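Local coordinates for beta-fructofuranosidase, insoluble isoenzyme CWINV1 (Arabidopsis thaliana, PDB 2OXB), which hydrolyses terminal non-reducing beta-D-fructofuranoside residues in the plant cell wall, using sucrose and 1-kestose and, less readily, neokestose and levan, at residues A[27-32]-A[114-119]. The protein carries 1 engineered substitution. Sequence-based numbering, arbitrary orientation.
Sequences KGIYHL and SDPYLR
K27 and S114 make the polar link in this contact, which illustrates how neighbouring blades of the five-bladed beta-propeller of family 32 are joined by side chains reaching from a strand and the turn before it to a loop of the next blade. The lysine chain is extended beyond CG (chi2 to chi4 all near 180°), carrying NZ across to the carbonyl O of S114, 2.7 Å away. The ammonium sits above the carbonyl plane and off the lone pairs, with a C=O...N angle of 98°.

Apolar contact follows next to it. I29 and P116 run side by side, and I29 CD1 meets P116 CB at 3.6 Å; the same methyl lies 3.4 Å from P116 O and approaches the edge of the Y117 ring, 4.0 Å from CE2. Deeper in, L118 crosses the H31 side chain at about a right angle, its CD1 3.6 Å from H31 NE2.

Against the loop carbonyls the approach is polar: H31 turns its imidazole obliquely to the backbone, with CE1 3.1 Å from Y117 O. H50, on the adjoining strand 47-53, also meets the H31 ring and gives Y117 O a weak hydrogen bond. Replacing H31 by an alanine is likely to open a gap between strand and loop, leaving L118 CD1 and the H50 ring without the imidazole they pack against.

The contact thus grades from an exposed lysine whose NZ is bonded to S114 O to a buried imidazole and leucine at H31 and L118, so loop 114-119 rests on segment 27-32 mainly through van der Waals contact of I29 and H31, with one charged hydrogen bond at the exposed end.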
loop_
_atom_site.group_PDB
_atom_site.type_symbol
_atom_site.label_atom_id
_atom_site.label_comp_id
_atom_site.label_asym_id
_atom_site.label_seq_id
_atom_site.Cartn_x
_atom_site.Cartn_y
_atom_site.Cartn_z
ATOM N N LYS A 27 -23.963 -4.079 4.048
ATOM C CA LYS A 27 -25.140 -3.572 3.362
ATOM C C LYS A 27 -24.680 -2.732 2.157
ATOM O O LYS A 27 -25.044 -1.562 2.017
ATOM C CB LYS A 27 -26.007 -2.728 4.315
ATOM C CG LYS A 27 -26.711 -3.539 5.420
ATOM C CD LYS A 27 -27.617 -2.672 6.307
ATOM C CE LYS A 27 -28.223 -3.463 7.467
ATOM N NZ LYS A 27 -29.092 -2.596 8.318
ATOM N N GLY A 28 -23.857 -3.340 1.306
ATOM C CA GLY A 28 -23.364 -2.666 0.118
ATOM C C GLY A 28 -22.594 -1.381 0.348
ATOM O O GLY A 28 -22.074 -0.786 -0.592
ATOM N N ILE A 29 -22.506 -0.945 1.597
ATOM C CA ILE A 29 -21.789 0.288 1.912
ATOM C C ILE A 29 -20.408 0.018 2.519
ATOM O O ILE A 29 -20.281 -0.628 3.558
ATOM C CB ILE A 29 -22.625 1.172 2.873
ATOM C CG1 ILE A 29 -23.892 1.651 2.151
ATOM C CG2 ILE A 29 -21.793 2.346 3.369
ATOM C CD1 ILE A 29 -24.899 2.345 3.043
ATOM N N TYR A 30 -19.374 0.518 1.856
ATOM C CA TYR A 30 -18.014 0.344 2.324
ATOM C C TYR A 30 -17.772 1.272 3.504
ATOM O O TYR A 30 -18.507 2.245 3.726
ATOM C CB TYR A 30 -17.019 0.647 1.194
ATOM C CG TYR A 30 -17.180 -0.257 -0.014
ATOM C CD1 TYR A 30 -16.814 -1.605 0.049
ATOM C CD2 TYR A 30 -17.763 0.214 -1.192
ATOM C CE1 TYR A 30 -17.031 -2.464 -1.023
ATOM C CE2 TYR A 30 -17.990 -0.632 -2.272
ATOM C CZ TYR A 30 -17.626 -1.975 -2.185
ATOM O OH TYR A 30 -17.886 -2.844 -3.230
ATOM N N HIS A 31 -16.736 0.961 4.269
ATOM C CA HIS A 31 -16.388 1.761 5.430
ATOM C C HIS A 31 -14.871 1.939 5.507
ATOM O O HIS A 31 -14.108 1.077 5.071
ATOM C CB HIS A 31 -16.904 1.078 6.707
ATOM C CG HIS A 31 -18.396 1.115 6.866
ATOM N ND1 HIS A 31 -19.096 2.285 7.082
ATOM C CD2 HIS A 31 -19.318 0.120 6.893
ATOM C CE1 HIS A 31 -20.378 2.011 7.242
ATOM N NE2 HIS A 31 -20.541 0.705 7.132
ATOM N N LEU A 32 -14.452 3.083 6.028
ATOM C CA LEU A 32 -13.044 3.391 6.224
ATOM C C LEU A 32 -12.930 4.231 7.474
ATOM O O LEU A 32 -13.598 5.264 7.625
ATOM C CB LEU A 32 -12.428 4.194 5.069
ATOM C CG LEU A 32 -11.001 4.727 5.378
ATOM C CD1 LEU A 32 -9.997 3.604 5.319
ATOM C CD2 LEU A 32 -10.586 5.796 4.378
ATOM N N SER A 114 -29.311 -1.558 12.375
ATOM C CA SER A 114 -29.977 -1.424 11.092
ATOM C C SER A 114 -29.438 -0.205 10.323
ATOM O O SER A 114 -29.682 -0.064 9.123
ATOM C CB SER A 114 -31.493 -1.321 11.299
ATOM O OG SER A 114 -32.003 -2.482 11.934
ATOM N N ASP A 115 -28.702 0.666 11.016
ATOM C CA ASP A 115 -28.119 1.857 10.387
ATOM C C ASP A 115 -27.063 1.414 9.383
ATOM O O ASP A 115 -26.118 0.711 9.738
ATOM C CB ASP A 115 -27.476 2.787 11.441
ATOM C CG ASP A 115 -26.763 4.005 10.818
ATOM O OD1 ASP A 115 -27.357 4.686 9.954
ATOM O OD2 ASP A 115 -25.613 4.297 11.207
ATOM N N PRO A 116 -27.220 1.815 8.112
ATOM C CA PRO A 116 -26.280 1.461 7.047
ATOM C C PRO A 116 -24.985 2.263 7.120
ATOM O O PRO A 116 -24.078 2.066 6.314
ATOM C CB PRO A 116 -27.077 1.764 5.787
ATOM C CG PRO A 116 -27.858 2.977 6.199
ATOM C CD PRO A 116 -28.355 2.589 7.573
ATOM N N TYR A 117 -24.899 3.164 8.092
ATOM C CA TYR A 117 -23.714 3.991 8.237
ATOM C C TYR A 117 -22.815 3.566 9.393
ATOM O O TYR A 117 -21.619 3.847 9.376
ATOM C CB TYR A 117 -24.113 5.461 8.394
ATOM C CG TYR A 117 -24.753 6.069 7.158
ATOM C CD1 TYR A 117 -25.124 7.412 7.134
ATOM C CD2 TYR A 117 -24.986 5.305 6.014
ATOM C CE1 TYR A 117 -25.712 7.982 6.008
ATOM C CE2 TYR A 117 -25.574 5.860 4.882
ATOM C CZ TYR A 117 -25.934 7.199 4.885
ATOM O OH TYR A 117 -26.516 7.749 3.763
ATOM N N LEU A 118 -23.389 2.884 10.383
ATOM C CA LEU A 118 -22.632 2.407 11.546
ATOM C C LEU A 118 -21.747 3.502 12.157
ATOM O O LEU A 118 -20.573 3.271 12.452
ATOM C CB LEU A 118 -21.750 1.208 11.152
ATOM C CG LEU A 118 -22.379 -0.081 10.609
ATOM C CD1 LEU A 118 -21.293 -1.063 10.192
ATOM C CD2 LEU A 118 -23.266 -0.702 11.667
ATOM N N ARG A 119 -22.322 4.686 12.359
ATOM C CA ARG A 119 -21.581 5.810 12.914
ATOM C C ARG A 119 -21.390 5.754 14.426
ATOM O O ARG A 119 -20.434 6.326 14.947
ATOM C CB ARG A 119 -22.245 7.134 12.521
ATOM C CG ARG A 119 -23.452 7.531 13.343
ATOM C CD ARG A 119 -24.073 8.776 12.740
ATOM N NE ARG A 119 -24.677 8.484 11.443
ATOM C CZ ARG A 119 -25.766 7.735 11.293
ATOM N NH1 ARG A 119 -26.360 7.214 12.361
ATOM N NH2 ARG A 119 -26.260 7.500 10.082
#